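PDB 2IL5: hypothetical protein from Staphylococcus aureus subsp. aureus, which is of unknown function but belongs to the Activator of Hsp90 ATPase homolog 1-like family, whose Bet v 1-like fold suggests a possible ligand-binding role. Local coordinates for residues E27-A32 with G116-L121; V16-L21 with L156-M161; L38-F43 with K51-D56. All blocks are in the same frame, centred on the assembly; numbering follows the deposited sequence.

Interaction 1. Residues E27-A32 with G116-L121; sequences ELVYEA and GGTQML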
ATOM      1  N   GLU A  27       9.620   9.429 -11.570  1.00 44.02           N
ATOM      2  CA  GLU A  27      10.754   9.260 -10.684  1.00 43.99           C
ATOM      3  C   GLU A  27      10.552   9.695  -9.229  1.00 43.53           C
ATOM      4  O   GLU A  27      11.047   9.030  -8.320  1.00 43.83           O
ATOM      5  CB  GLU A  27      11.945  10.029 -11.239  1.00 43.40           C
ATOM      6  CG  GLU A  27      12.916  10.461 -10.153  1.00 44.59           C
ATOM      7  CD  GLU A  27      14.245  10.893 -10.681  1.00 47.90           C
ATOM      8  OE1 GLU A  27      14.283  11.795 -11.549  1.00 48.62           O
ATOM      9  OE2 GLU A  27      15.253  10.341 -10.201  1.00 49.81           O
ATOM     10  N   LEU A  28       9.909  10.848  -9.018  1.00 43.40           N
ATOM     11  CA  LEU A  28       9.637  11.337  -7.648  1.00 42.89           C
ATOM     12  C   LEU A  28       8.571  10.500  -6.942  1.00 42.98           C
ATOM     13  O   LEU A  28       8.719  10.189  -5.764  1.00 42.93           O
ATOM     14  CB  LEU A  28       9.288  12.825  -7.613  1.00 42.23           C
ATOM     15  CG  LEU A  28      10.470  13.807  -7.764  1.00 41.68           C
ATOM     16  CD1 LEU A  28       9.942  15.210  -7.710  1.00 40.13           C
ATOM     17  CD2 LEU A  28      11.599  13.623  -6.720  1.00 40.52           C
ATOM     18  N   VAL A  29       7.515  10.129  -7.667  1.00 42.71           N
ATOM     19  CA  VAL A  29       6.503   9.224  -7.128  1.00 42.55           C
ATOM     20  C   VAL A  29       7.028   7.799  -6.896  1.00 42.67           C
ATOM     21  O   VAL A  29       6.730   7.192  -5.863  1.00 43.63           O
ATOM     22  CB  VAL A  29       5.218   9.210  -7.983  1.00 42.62           C
ATOM     23  CG1 VAL A  29       4.149   8.354  -7.294  1.00 40.74           C
ATOM     24  CG2 VAL A  29       4.713  10.651  -8.152  1.00 41.35           C
ATOM     25  N   TYR A  30       7.816   7.281  -7.837  1.00 42.50           N
ATOM     26  CA  TYR A  30       8.383   5.932  -7.733  1.00 42.17           C
ATOM     27  C   TYR A  30       9.298   5.855  -6.529  1.00 42.66           C
ATOM     28  O   TYR A  30       9.263   4.892  -5.792  1.00 43.62           O
ATOM     29  CB  TYR A  30       9.122   5.545  -9.023  1.00 40.92           C
ATOM     30  CG  TYR A  30       9.795   4.175  -9.004  1.00 41.21           C
ATOM     31  CD1 TYR A  30      11.169   4.041  -8.692  1.00 42.51           C
ATOM     32  CD2 TYR A  30       9.073   3.011  -9.332  1.00 38.12           C
ATOM     33  CE1 TYR A  30      11.789   2.791  -8.664  1.00 41.71           C
ATOM     34  CE2 TYR A  30       9.675   1.756  -9.306  1.00 37.45           C
ATOM     35  CZ  TYR A  30      11.027   1.640  -8.978  1.00 42.28           C
ATOM     36  OH  TYR A  30      11.621   0.377  -8.989  1.00 40.98           O
ATOM     37  N   GLU A  31      10.129   6.871  -6.347  1.00 43.43           N
ATOM     38  CA  GLU A  31      10.992   6.979  -5.179  1.00 44.29           C
ATOM     39  C   GLU A  31      10.240   6.843  -3.836  1.00 44.29           C
ATOM     40  O   GLU A  31      10.741   6.186  -2.905  1.00 44.93           O
ATOM     41  CB  GLU A  31      11.756   8.305  -5.223  1.00 44.25           C
ATOM     42  CG  GLU A  31      12.913   8.415  -4.213  1.00 46.58           C
ATOM     43  CD  GLU A  31      13.745   9.726  -4.346  1.00 48.80           C
ATOM     44  OE1 GLU A  31      13.191  10.848  -4.266  1.00 48.44           O
ATOM     45  OE2 GLU A  31      14.974   9.620  -4.507  1.00 50.55           O
ATOM     46  N   ALA A  32       9.058   7.462  -3.731  1.00 43.73           N
ATOM     47  CA  ALA A  32       8.230   7.394  -2.503  1.00 43.10           C
ATOM     48  C   ALA A  32       7.968   5.963  -2.040  1.00 43.26           C
ATOM     49  O   ALA A  32       7.865   5.714  -0.832  1.00 42.91           O
ATOM     50  CB  ALA A  32       6.912   8.130  -2.717  1.00 43.16           C
ATOM     51  N   GLY A 116       1.533  17.105 -16.770  1.00 61.30           N
ATOM     52  CA  GLY A 116       2.047  16.829 -15.435  1.00 59.95           C
ATOM     53  C   GLY A 116       3.257  15.935 -15.313  1.00 58.54           C
ATOM     54  O   GLY A 116       3.980  15.686 -16.268  1.00 59.33           O
ATOM     55  N   GLY A 117       3.494  15.479 -14.098  1.00 57.60           N
ATOM     56  CA  GLY A 117       4.501  14.467 -13.864  1.00 55.66           C
ATOM     57  C   GLY A 117       3.961  13.085 -14.148  1.00 53.42           C
ATOM     58  O   GLY A 117       4.314  12.467 -15.137  1.00 53.90           O
ATOM     59  N   THR A 118       3.094  12.596 -13.275  1.00 52.04           N
ATOM     60  CA  THR A 118       2.721  11.178 -13.309  1.00 48.85           C
ATOM     61  C   THR A 118       1.252  10.872 -13.116  1.00 47.35           C
ATOM     62  O   THR A 118       0.558  11.520 -12.327  1.00 46.44           O
ATOM     63  CB  THR A 118       3.663  10.286 -12.422  1.00 49.36           C
ATOM     64  OG1 THR A 118       2.963   9.152 -11.813  1.00 51.26           O
ATOM     65  CG2 THR A 118       4.321  11.079 -11.403  1.00 46.33           C
ATOM     66  N   GLN A 119       0.793   9.902 -13.908  1.00 46.00           N
ATOM     67  CA  GLN A 119      -0.400   9.120 -13.607  1.00 45.38           C
ATOM     68  C   GLN A 119      -0.041   7.868 -12.811  1.00 45.39           C
ATOM     69  O   GLN A 119       0.750   7.030 -13.248  1.00 44.91           O
ATOM     70  CB  GLN A 119      -1.092   8.696 -14.892  1.00 45.50           C
ATOM     71  CG  GLN A 119      -2.383   7.961 -14.680  1.00 42.76           C
ATOM     72  CD  GLN A 119      -2.972   7.465 -15.974  1.00 43.31           C
ATOM     73  OE1 GLN A 119      -2.248   7.177 -16.925  1.00 43.84           O
ATOM     74  NE2 GLN A 119      -4.295   7.349 -16.022  1.00 43.51           N
HETATM   75  N   MSE A 120      -0.646   7.725 -11.639  1.00 45.38           N
HETATM   76  CA  MSE A 120      -0.377   6.583 -10.809  1.00 44.40           C
HETATM   77  C   MSE A 120      -1.612   5.726 -10.755  1.00 44.53           C
HETATM   78  O   MSE A 120      -2.669   6.174 -10.311  1.00 44.31           O
HETATM   79  CB  MSE A 120       0.055   7.007  -9.417  1.00 44.41           C
HETATM   80  CG  MSE A 120       0.449   5.838  -8.514  1.00 45.41           C
HETATM   81 SE   MSE A 120       0.762   6.373  -6.655  0.70 47.68          SE
HETATM   82  CE  MSE A 120      -1.031   6.425  -5.960  1.00 42.78           C
ATOM     83  N   LEU A 121      -1.443   4.484 -11.226  1.00 44.28           N
ATOM     84  CA  LEU A 121      -2.481   3.474 -11.248  1.00 43.73           C
ATOM     85  C   LEU A 121      -2.178   2.338 -10.232  1.00 43.72           C
ATOM     86  O   LEU A 121      -1.220   1.545 -10.365  1.00 42.67           O
ATOM     87  CB  LEU A 121      -2.706   2.957 -12.666  1.00 43.71           C
ATOM     88  CG  LEU A 121      -3.009   4.037 -13.725  1.00 45.29           C
ATOM     89  CD1 LEU A 121      -2.851   3.495 -15.145  1.00 45.33           C
ATOM     90  CD2 LEU A 121      -4.412   4.619 -13.502  1.00 47.24           C
TER

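Interaction 2. Residues V16-L21 with L156-M161; sequences VEIEKL and LMFDKM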
ATOM      1  N   VAL A  16      -9.210  -3.244  -5.018  1.00 41.40           N
ATOM      2  CA  VAL A  16      -9.231  -1.804  -4.944  1.00 41.74           C
ATOM      3  C   VAL A  16      -8.447  -1.249  -6.134  1.00 43.09           C
ATOM      4  O   VAL A  16      -7.345  -1.679  -6.419  1.00 42.77           O
ATOM      5  CB  VAL A  16      -8.723  -1.312  -3.524  1.00 41.36           C
ATOM      6  CG1 VAL A  16      -8.451   0.172  -3.501  1.00 40.46           C
ATOM      7  CG2 VAL A  16      -9.770  -1.692  -2.417  1.00 39.26           C
ATOM      8  N   GLU A  17      -9.055  -0.305  -6.845  1.00 44.92           N
ATOM      9  CA  GLU A  17      -8.431   0.298  -8.002  1.00 45.71           C
ATOM     10  C   GLU A  17      -8.453   1.779  -7.781  1.00 45.98           C
ATOM     11  O   GLU A  17      -9.517   2.365  -7.637  1.00 45.27           O
ATOM     12  CB  GLU A  17      -9.177  -0.072  -9.282  1.00 45.64           C
ATOM     13  CG  GLU A  17      -9.008  -1.552  -9.667  1.00 46.48           C
ATOM     14  CD  GLU A  17      -9.791  -1.903 -10.896  1.00 45.84           C
ATOM     15  OE1 GLU A  17     -11.040  -1.909 -10.809  1.00 49.14           O
ATOM     16  OE2 GLU A  17      -9.170  -2.165 -11.949  1.00 45.47           O
ATOM     17  N   ILE A  18      -7.271   2.375  -7.732  1.00 46.12           N
ATOM     18  CA  ILE A  18      -7.153   3.819  -7.508  1.00 46.21           C
ATOM     19  C   ILE A  18      -6.277   4.484  -8.574  1.00 46.78           C
ATOM     20  O   ILE A  18      -5.184   4.014  -8.867  1.00 46.75           O
ATOM     21  CB  ILE A  18      -6.642   4.169  -6.060  1.00 46.18           C
ATOM     22  CG1 ILE A  18      -7.660   3.702  -4.994  1.00 44.49           C
ATOM     23  CG2 ILE A  18      -6.353   5.683  -5.956  1.00 45.05           C
ATOM     24  CD1 ILE A  18      -7.253   3.940  -3.544  1.00 40.33           C
ATOM     25  N   GLU A  19      -6.785   5.560  -9.173  1.00 48.34           N
ATOM     26  CA  GLU A  19      -5.991   6.401 -10.082  1.00 49.26           C
ATOM     27  C   GLU A  19      -5.710   7.763  -9.438  1.00 49.14           C
ATOM     28  O   GLU A  19      -6.639   8.446  -8.990  1.00 48.83           O
ATOM     29  CB  GLU A  19      -6.702   6.607 -11.427  1.00 49.35           C
ATOM     30  CG  GLU A  19      -5.975   7.600 -12.325  1.00 53.27           C
ATOM     31  CD  GLU A  19      -6.656   7.836 -13.660  1.00 57.67           C
ATOM     32  OE1 GLU A  19      -7.835   7.462 -13.834  1.00 59.54           O
ATOM     33  OE2 GLU A  19      -5.996   8.406 -14.546  1.00 60.04           O
ATOM     34  N   LYS A  20      -4.431   8.138  -9.373  1.00 49.12           N
ATOM     35  CA  LYS A  20      -4.038   9.500  -8.963  1.00 49.23           C
ATOM     36  C   LYS A  20      -3.215  10.206 -10.041  1.00 48.70           C
ATOM     37  O   LYS A  20      -2.350   9.592 -10.666  1.00 47.90           O
ATOM     38  CB  LYS A  20      -3.219   9.461  -7.683  1.00 49.44           C
ATOM     39  CG  LYS A  20      -3.966   8.958  -6.468  1.00 53.03           C
ATOM     40  CD  LYS A  20      -5.033   9.944  -6.094  1.00 55.90           C
ATOM     41  CE  LYS A  20      -5.882   9.408  -4.976  1.00 57.34           C
ATOM     42  NZ  LYS A  20      -6.847  10.470  -4.559  1.00 57.51           N
ATOM     43  N   LEU A  21      -3.493  11.496 -10.237  1.00 48.88           N
ATOM     44  CA  LEU A  21      -2.714  12.392 -11.131  1.00 48.83           C
ATOM     45  C   LEU A  21      -1.925  13.425 -10.301  1.00 48.84           C
ATOM     46  O   LEU A  21      -2.496  14.199  -9.550  1.00 47.80           O
ATOM     47  CB  LEU A  21      -3.632  13.115 -12.125  1.00 48.33           C
ATOM     48  CG  LEU A  21      -4.442  12.274 -13.129  1.00 48.79           C
ATOM     49  CD1 LEU A  21      -5.403  13.165 -13.927  1.00 49.58           C
ATOM     50  CD2 LEU A  21      -3.574  11.502 -14.095  1.00 46.72           C
ATOM     51  N   LEU A 156      -5.946   7.932   2.320  1.00 46.78           N
ATOM     52  CA  LEU A 156      -5.292   8.701   3.401  1.00 46.82           C
ATOM     53  C   LEU A 156      -3.793   8.558   3.301  1.00 46.65           C
ATOM     54  O   LEU A 156      -3.067   9.511   3.563  1.00 46.83           O
ATOM     55  CB  LEU A 156      -5.709   8.242   4.795  1.00 45.91           C
ATOM     56  CG  LEU A 156      -6.940   8.715   5.525  1.00 47.08           C
ATOM     57  CD1 LEU A 156      -7.110   7.864   6.786  1.00 46.49           C
ATOM     58  CD2 LEU A 156      -6.851  10.176   5.856  1.00 44.14           C
HETATM   59  N   MSE A 157      -3.349   7.356   2.923  1.00 46.89           N
HETATM   60  CA  MSE A 157      -1.923   7.068   2.678  1.00 47.20           C
HETATM   61  C   MSE A 157      -1.296   7.824   1.509  1.00 46.88           C
HETATM   62  O   MSE A 157      -0.147   8.244   1.588  1.00 46.20           O
HETATM   63  CB  MSE A 157      -1.730   5.591   2.390  1.00 46.92           C
HETATM   64  CG  MSE A 157      -1.216   4.810   3.550  1.00 49.30           C
HETATM   65 SE   MSE A 157      -0.928   2.981   2.943  0.70 51.09          SE
HETATM   66  CE  MSE A 157      -2.522   2.285   3.738  1.00 45.78           C
ATOM     67  N   PHE A 158      -2.026   7.905   0.398  1.00 46.65           N
ATOM     68  CA  PHE A 158      -1.493   8.526  -0.795  1.00 46.74           C
ATOM     69  C   PHE A 158      -1.475  10.030  -0.610  1.00 47.04           C
ATOM     70  O   PHE A 158      -0.649  10.720  -1.195  1.00 47.02           O
ATOM     71  CB  PHE A 158      -2.326   8.182  -2.021  1.00 45.64           C
ATOM     72  CG  PHE A 158      -2.359   6.736  -2.332  1.00 46.91           C
ATOM     73  CD1 PHE A 158      -1.288   5.898  -2.007  1.00 45.52           C
ATOM     74  CD2 PHE A 158      -3.448   6.192  -2.988  1.00 45.48           C
ATOM     75  CE1 PHE A 158      -1.321   4.542  -2.324  1.00 45.94           C
ATOM     76  CE2 PHE A 158      -3.455   4.859  -3.302  1.00 46.41           C
ATOM     77  CZ  PHE A 158      -2.394   4.034  -2.960  1.00 44.04           C
ATOM     78  N   ASP A 159      -2.396  10.557   0.176  1.00 47.75           N
ATOM     79  CA  ASP A 159      -2.338  11.984   0.321  1.00 48.96           C
ATOM     80  C   ASP A 159      -1.270  12.428   1.354  1.00 47.67           C
ATOM     81  O   ASP A 159      -0.620  13.456   1.200  1.00 46.30           O
ATOM     82  CB  ASP A 159      -3.713  12.707   0.218  1.00 50.41           C
ATOM     83  CG  ASP A 159      -4.632  12.495   1.391  1.00 55.44           C
ATOM     84  OD1 ASP A 159      -4.190  12.486   2.562  1.00 63.84           O
ATOM     85  OD2 ASP A 159      -5.860  12.439   1.140  1.00 60.10           O
ATOM     86  N   LYS A 160      -0.997  11.544   2.307  1.00 46.65           N
ATOM     87  CA  LYS A 160       0.229  11.616   3.079  1.00 45.91           C
ATOM     88  C   LYS A 160       1.510  11.468   2.232  1.00 46.02           C
ATOM     89  O   LYS A 160       2.433  12.255   2.356  1.00 46.32           O
ATOM     90  CB  LYS A 160       0.185  10.569   4.159  1.00 45.81           C
ATOM     91  CG  LYS A 160       1.316  10.643   5.116  1.00 46.29           C
ATOM     92  CD  LYS A 160       0.789  10.668   6.526  1.00 49.63           C
ATOM     93  CE  LYS A 160       0.409   9.317   7.102  1.00 49.21           C
ATOM     94  NZ  LYS A 160      -0.037   9.666   8.525  1.00 54.85           N
HETATM   95  N   MSE A 161       1.576  10.446   1.394  1.00 46.07           N
HETATM   96  CA  MSE A 161       2.643  10.320   0.428  1.00 46.14           C
HETATM   97  C   MSE A 161       2.830  11.607  -0.411  1.00 46.98           C
HETATM   98  O   MSE A 161       3.955  11.994  -0.706  1.00 46.49           O
HETATM   99  CB  MSE A 161       2.405   9.109  -0.493  1.00 46.13           C
HETATM  100  CG  MSE A 161       3.546   8.839  -1.512  1.00 44.03           C
HETATM  101 SE   MSE A 161       2.852   7.833  -3.034  0.70 49.89          SE
HETATM  102  CE  MSE A 161       1.880   9.202  -4.000  1.00 44.82           C
TER

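Interaction 3. Residues L38-F43 with K51-D56; sequences LLKQWF and KEIEAD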
ATOM      1  N   LEU A  38      11.567   7.587   3.082  1.00 45.69           N
ATOM      2  CA  LEU A  38      10.341   8.150   2.548  1.00 45.73           C
ATOM      3  C   LEU A  38       9.140   7.254   2.928  1.00 45.70           C
ATOM      4  O   LEU A  38       8.152   7.748   3.461  1.00 45.72           O
ATOM      5  CB  LEU A  38      10.420   8.338   1.025  1.00 45.60           C
ATOM      6  CG  LEU A  38      11.481   9.291   0.482  1.00 45.86           C
ATOM      7  CD1 LEU A  38      11.311   9.486  -1.020  1.00 44.07           C
ATOM      8  CD2 LEU A  38      11.480  10.642   1.224  1.00 44.04           C
ATOM      9  N   LEU A  39       9.248   5.947   2.687  1.00 45.13           N
ATOM     10  CA  LEU A  39       8.196   4.993   3.056  1.00 44.74           C
ATOM     11  C   LEU A  39       7.835   5.053   4.544  1.00 45.17           C
ATOM     12  O   LEU A  39       6.665   4.868   4.919  1.00 44.81           O
ATOM     13  CB  LEU A  39       8.634   3.570   2.733  1.00 44.55           C
ATOM     14  CG  LEU A  39       8.617   3.100   1.283  1.00 44.00           C
ATOM     15  CD1 LEU A  39       9.557   1.871   1.156  1.00 43.52           C
ATOM     16  CD2 LEU A  39       7.173   2.827   0.771  1.00 41.75           C
ATOM     17  N   LYS A  40       8.848   5.322   5.377  1.00 44.98           N
ATOM     18  CA  LYS A  40       8.685   5.423   6.823  1.00 44.82           C
ATOM     19  C   LYS A  40       7.733   6.534   7.224  1.00 44.64           C
ATOM     20  O   LYS A  40       7.178   6.510   8.330  1.00 44.67           O
ATOM     21  CB  LYS A  40      10.046   5.561   7.511  1.00 45.52           C
ATOM     22  CG  LYS A  40      10.527   6.956   7.835  1.00 46.49           C
ATOM     23  CD  LYS A  40      11.718   6.877   8.776  1.00 49.21           C
ATOM     24  CE  LYS A  40      11.331   6.308  10.137  1.00 51.71           C
ATOM     25  NZ  LYS A  40      12.388   6.495  11.188  1.00 53.80           N
ATOM     26  N   GLN A  41       7.518   7.465   6.292  1.00 44.15           N
ATOM     27  CA  GLN A  41       6.682   8.615   6.500  1.00 43.97           C
ATOM     28  C   GLN A  41       5.244   8.424   6.054  1.00 44.74           C
ATOM     29  O   GLN A  41       4.392   9.240   6.430  1.00 45.36           O
ATOM     30  CB  GLN A  41       7.278   9.851   5.804  1.00 44.37           C
ATOM     31  CG  GLN A  41       8.697  10.197   6.240  1.00 42.94           C
ATOM     32  CD  GLN A  41       9.244  11.466   5.585  1.00 44.20           C
ATOM     33  OE1 GLN A  41       8.676  12.552   5.728  1.00 44.52           O
ATOM     34  NE2 GLN A  41      10.363  11.331   4.878  1.00 41.62           N
ATOM     35  N   TRP A  42       4.939   7.359   5.307  1.00 44.82           N
ATOM     36  CA  TRP A  42       3.589   7.248   4.730  1.00 44.71           C
ATOM     37  C   TRP A  42       3.026   5.858   4.554  1.00 44.75           C
ATOM     38  O   TRP A  42       1.822   5.700   4.547  1.00 45.52           O
ATOM     39  CB  TRP A  42       3.494   7.981   3.380  1.00 43.52           C
ATOM     40  CG  TRP A  42       4.157   7.266   2.232  1.00 41.55           C
ATOM     41  CD1 TRP A  42       5.459   7.408   1.825  1.00 40.20           C
ATOM     42  CD2 TRP A  42       3.544   6.339   1.306  1.00 41.30           C
ATOM     43  NE1 TRP A  42       5.698   6.600   0.718  1.00 41.92           N
ATOM     44  CE2 TRP A  42       4.542   5.947   0.378  1.00 41.15           C
ATOM     45  CE3 TRP A  42       2.249   5.790   1.174  1.00 39.90           C
ATOM     46  CZ2 TRP A  42       4.286   5.021  -0.666  1.00 41.14           C
ATOM     47  CZ3 TRP A  42       1.999   4.889   0.135  1.00 39.06           C
ATOM     48  CH2 TRP A  42       3.018   4.523  -0.775  1.00 39.40           C
ATOM     49  N   PHE A  43       3.873   4.863   4.357  1.00 45.57           N
ATOM     50  CA  PHE A  43       3.383   3.538   3.981  1.00 45.75           C
ATOM     51  C   PHE A  43       3.090   2.696   5.207  1.00 45.94           C
ATOM     52  O   PHE A  43       4.006   2.115   5.778  1.00 44.93           O
ATOM     53  CB  PHE A  43       4.400   2.825   3.087  1.00 46.32           C
ATOM     54  CG  PHE A  43       3.872   1.588   2.462  1.00 46.05           C
ATOM     55  CD1 PHE A  43       4.164   0.336   3.003  1.00 48.35           C
ATOM     56  CD2 PHE A  43       3.055   1.662   1.338  1.00 49.43           C
ATOM     57  CE1 PHE A  43       3.646  -0.832   2.428  1.00 49.13           C
ATOM     58  CE2 PHE A  43       2.531   0.497   0.762  1.00 50.63           C
ATOM     59  CZ  PHE A  43       2.841  -0.747   1.318  1.00 49.75           C
ATOM     60  N   LYS A  51       8.131   2.809  14.552  1.00 48.30           N
ATOM     61  CA  LYS A  51       8.984   2.190  15.561  1.00 48.85           C
ATOM     62  C   LYS A  51      10.225   1.602  14.917  1.00 48.90           C
ATOM     63  O   LYS A  51      11.347   1.896  15.314  1.00 48.28           O
ATOM     64  CB  LYS A  51       8.236   1.052  16.234  1.00 49.17           C
ATOM     65  CG  LYS A  51       7.367   1.414  17.359  1.00 49.71           C
ATOM     66  CD  LYS A  51       7.156   0.194  18.224  1.00 51.94           C
ATOM     67  CE  LYS A  51       8.322  -0.011  19.212  1.00 54.97           C
ATOM     68  NZ  LYS A  51       8.476   1.111  20.218  1.00 54.25           N
ATOM     69  N   GLU A  52       9.999   0.721  13.945  1.00 49.54           N
ATOM     70  CA  GLU A  52      11.061   0.185  13.092  1.00 50.32           C
ATOM     71  C   GLU A  52      10.586   0.192  11.660  1.00 50.06           C
ATOM     72  O   GLU A  52       9.414  -0.072  11.378  1.00 50.14           O
ATOM     73  CB  GLU A  52      11.399  -1.272  13.420  1.00 50.36           C
ATOM     74  CG  GLU A  52      11.745  -1.627  14.852  1.00 54.42           C
ATOM     75  CD  GLU A  52      11.883  -3.151  15.034  1.00 58.31           C
ATOM     76  OE1 GLU A  52      12.260  -3.848  14.057  1.00 58.39           O
ATOM     77  OE2 GLU A  52      11.605  -3.642  16.154  1.00 59.81           O
ATOM     78  N   ILE A  53      11.524   0.460  10.757  1.00 50.53           N
ATOM     79  CA  ILE A  53      11.388   0.108   9.350  1.00 49.87           C
ATOM     80  C   ILE A  53      12.707  -0.472   8.798  1.00 50.49           C
ATOM     81  O   ILE A  53      13.771   0.150   8.887  1.00 50.44           O
ATOM     82  CB  ILE A  53      10.887   1.313   8.498  1.00 49.48           C
ATOM     83  CG1 ILE A  53      10.805   0.922   7.011  1.00 46.99           C
ATOM     84  CG2 ILE A  53      11.760   2.569   8.772  1.00 49.31           C
ATOM     85  CD1 ILE A  53      10.041   1.861   6.141  1.00 43.71           C
ATOM     86  N   GLU A  54      12.602  -1.666   8.211  1.00 50.92           N
ATOM     87  CA  GLU A  54      13.652  -2.277   7.400  1.00 50.74           C
ATOM     88  C   GLU A  54      13.033  -2.487   6.036  1.00 50.01           C
ATOM     89  O   GLU A  54      11.900  -2.943   5.940  1.00 49.37           O
ATOM     90  CB  GLU A  54      14.071  -3.646   7.964  1.00 51.25           C
ATOM     91  CG  GLU A  54      14.850  -3.611   9.278  1.00 54.22           C
ATOM     92  CD  GLU A  54      14.706  -4.910  10.096  1.00 59.22           C
ATOM     93  OE1 GLU A  54      14.327  -4.817  11.290  1.00 62.71           O
ATOM     94  OE2 GLU A  54      14.959  -6.017   9.560  1.00 60.52           O
ATOM     95  N   ALA A  55      13.763  -2.128   4.988  1.00 49.92           N
ATOM     96  CA  ALA A  55      13.345  -2.388   3.616  1.00 50.48           C
ATOM     97  C   ALA A  55      14.565  -2.781   2.808  1.00 50.37           C
ATOM     98  O   ALA A  55      15.531  -2.002   2.720  1.00 50.30           O
ATOM     99  CB  ALA A  55      12.648  -1.157   2.990  1.00 50.19           C
ATOM    100  N   ASP A  56      14.527  -3.994   2.251  1.00 50.04           N
ATOM    101  CA  ASP A  56      15.513  -4.435   1.256  1.00 49.38           C
ATOM    102  C   ASP A  56      14.928  -4.328  -0.166  1.00 48.88           C
ATOM    103  O   ASP A  56      14.351  -5.281  -0.711  1.00 48.38           O
ATOM    104  CB  ASP A  56      16.024  -5.846   1.587  1.00 49.65           C
ATOM    105  CG  ASP A  56      17.058  -6.347   0.591  1.00 49.98           C
ATOM    106  OD1 ASP A  56      17.756  -5.506  -0.017  1.00 50.03           O
ATOM    107  OD2 ASP A  56      17.160  -7.584   0.413  1.00 50.78           O
TER

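Interaction 1. Residues E27-A32 with G116-L121
Val29 and Thr118 mark the closest approach of the two backbones, their CA atoms 7.5 Å apart where helix 26-32 faces the start of strand 118-128. At that spacing side chains alone bridge the gap, and the contact is purely apolar. Both methyls of Val29 are used, each on a different strand residue. CG2 meets the Thr118 methyl, with Val29 CG2 and Thr118 CG2 at 3.3 Å, tighter than ordinary van der Waals contact. CG1, placed opposite the backbone N by a chi1 of -174°, meets selenomethionine Met120, two residues further along the strand, with Met120 SE 4.0 Å from Val29 CG1. The Met120 side chain runs extended through its first two torsions and turns at the CG-SE bond (chi3 82°), swinging CE out of line. Thr118 and Met120 can share one partner because alternate residues of a strand face the same side of the sheet. Gly117 and Thr118, both facing Tyr22, form a classic beta bulge at the start of the strand. Val29 also packs on Tyr22, Phe24 and Phe110, while Met120 continues the apolar layer to Phe158 and Met161 of helix 136-166, so the short helix lies against the sheet beside the long C-terminal helix.

Interaction 2. Residues V16-L21 with L156-M161
Phe158 of helix 136-166 meets Ile18 and Lys20 of strand 12-22, and most of the contact is apolar. Phe158 CE2 is the ring atom that meets two methyls of Ile18: CD1 lies 3.9 Å from Phe158 CE2, and Ile18 CG2 is 4.0 Å from that same Phe158 CE2. Both branches touch because chi1 of -64° sets CG1 opposite the carbonyl carbon while CG2 stands opposite the backbone N, and both methyls reach CE2 from the same side. Lys20 adds its aliphatic part, with CG 4.5 Å from Phe158 CD2; the approaches of Ile18 CD1 and Lys20 CG to the ring are oblique. Ile18 and Lys20, two positions apart on an edge strand of the sheet, thus point the same way. This is the helix-on-sheet packing of the Bet v 1-like, helix-grip fold, in which the long C-terminal helix lies across a curved antiparallel sheet. Among aromatic contacts, Phe158 also makes an edge-to-face pair with Phe122 of the neighbouring strand 118-128. The polar interactions lie at the margin: Lys20 NZ forms a salt bridge with Glu155 OE1, whereas Asp159 OD2 stays 6.1 Å from Lys20 NZ, an opposite charge that could add only a longer-range attraction.

Interaction 3. Residues L38-F43 with K51-D56
Segment 38-43, the end of a short helix and the turn beyond it, packs against strand 50-55, an outermost strand of the antiparallel sheet, and Ile53 is the side chain that joins them. Lys40 and Ile53 have the nearest CA atoms, 6.5 Å apart. Ile53 sends two branches to 38-43. Ile53 CG2 rests 3.7 Å from Lys40 CB and 4.0 Å from Lys40 CE, so the aliphatic part of the lysine passes over this methyl; the bend in the Lys40 chain at chi3 (-66°) helps bring CE back to it. The other branch, extended from the backbone N by a chi1 of 178°, carries CD1 deeper: Ile53 CD1 lies 3.7 Å from Lys40 N and 4.1 Å from Leu39 CB. In the Bet v 1-like fold, short helices connect the first two strands, and here this connection folds back beside the second strand, 50-55. The turn is held by its own backbone, since Leu39 O accepts from both Trp42 N (3.1 Å) and Phe43 N (2.8 Å). Within it, Phe43 CB sits 4.0 Å above the plane of the Trp42 ring, over its centre, and Trp42 NE1 donates a hydrogen bond to Ala32 O. Within the sheet strand 50-55 pairs with strand 62-68, where Glu52 forms a salt bridge with Arg64. Leu39 itself packs on Tyr81 and Phe43 on Ile65, Met92 and Ile94.

How the interactions relate
From the N terminus, strand 12-22 leads into helix 26-32, then helix 36-39 and strand 50-55. Interaction 3 closes the shortest loop, with seven residues between its segments. It is nested within the 83-residue loop of interaction 1, which in turn lies inside the 134-residue loop of interaction 2, so the contacts nest without crossing. Interactions 1 and 2 share neighbouring strands: Met120 N lies 2.7 Å from Lys20 O, a probable hydrogen bond, and Ala32 CB packs 3.6 Å from Met161 CG. Met161 CB also approaches Trp42 CD2 at 3.5 Å, linking interactions 2 and 3. Together they tie both outermost strands, the short helices and the C-terminal helix into one fold.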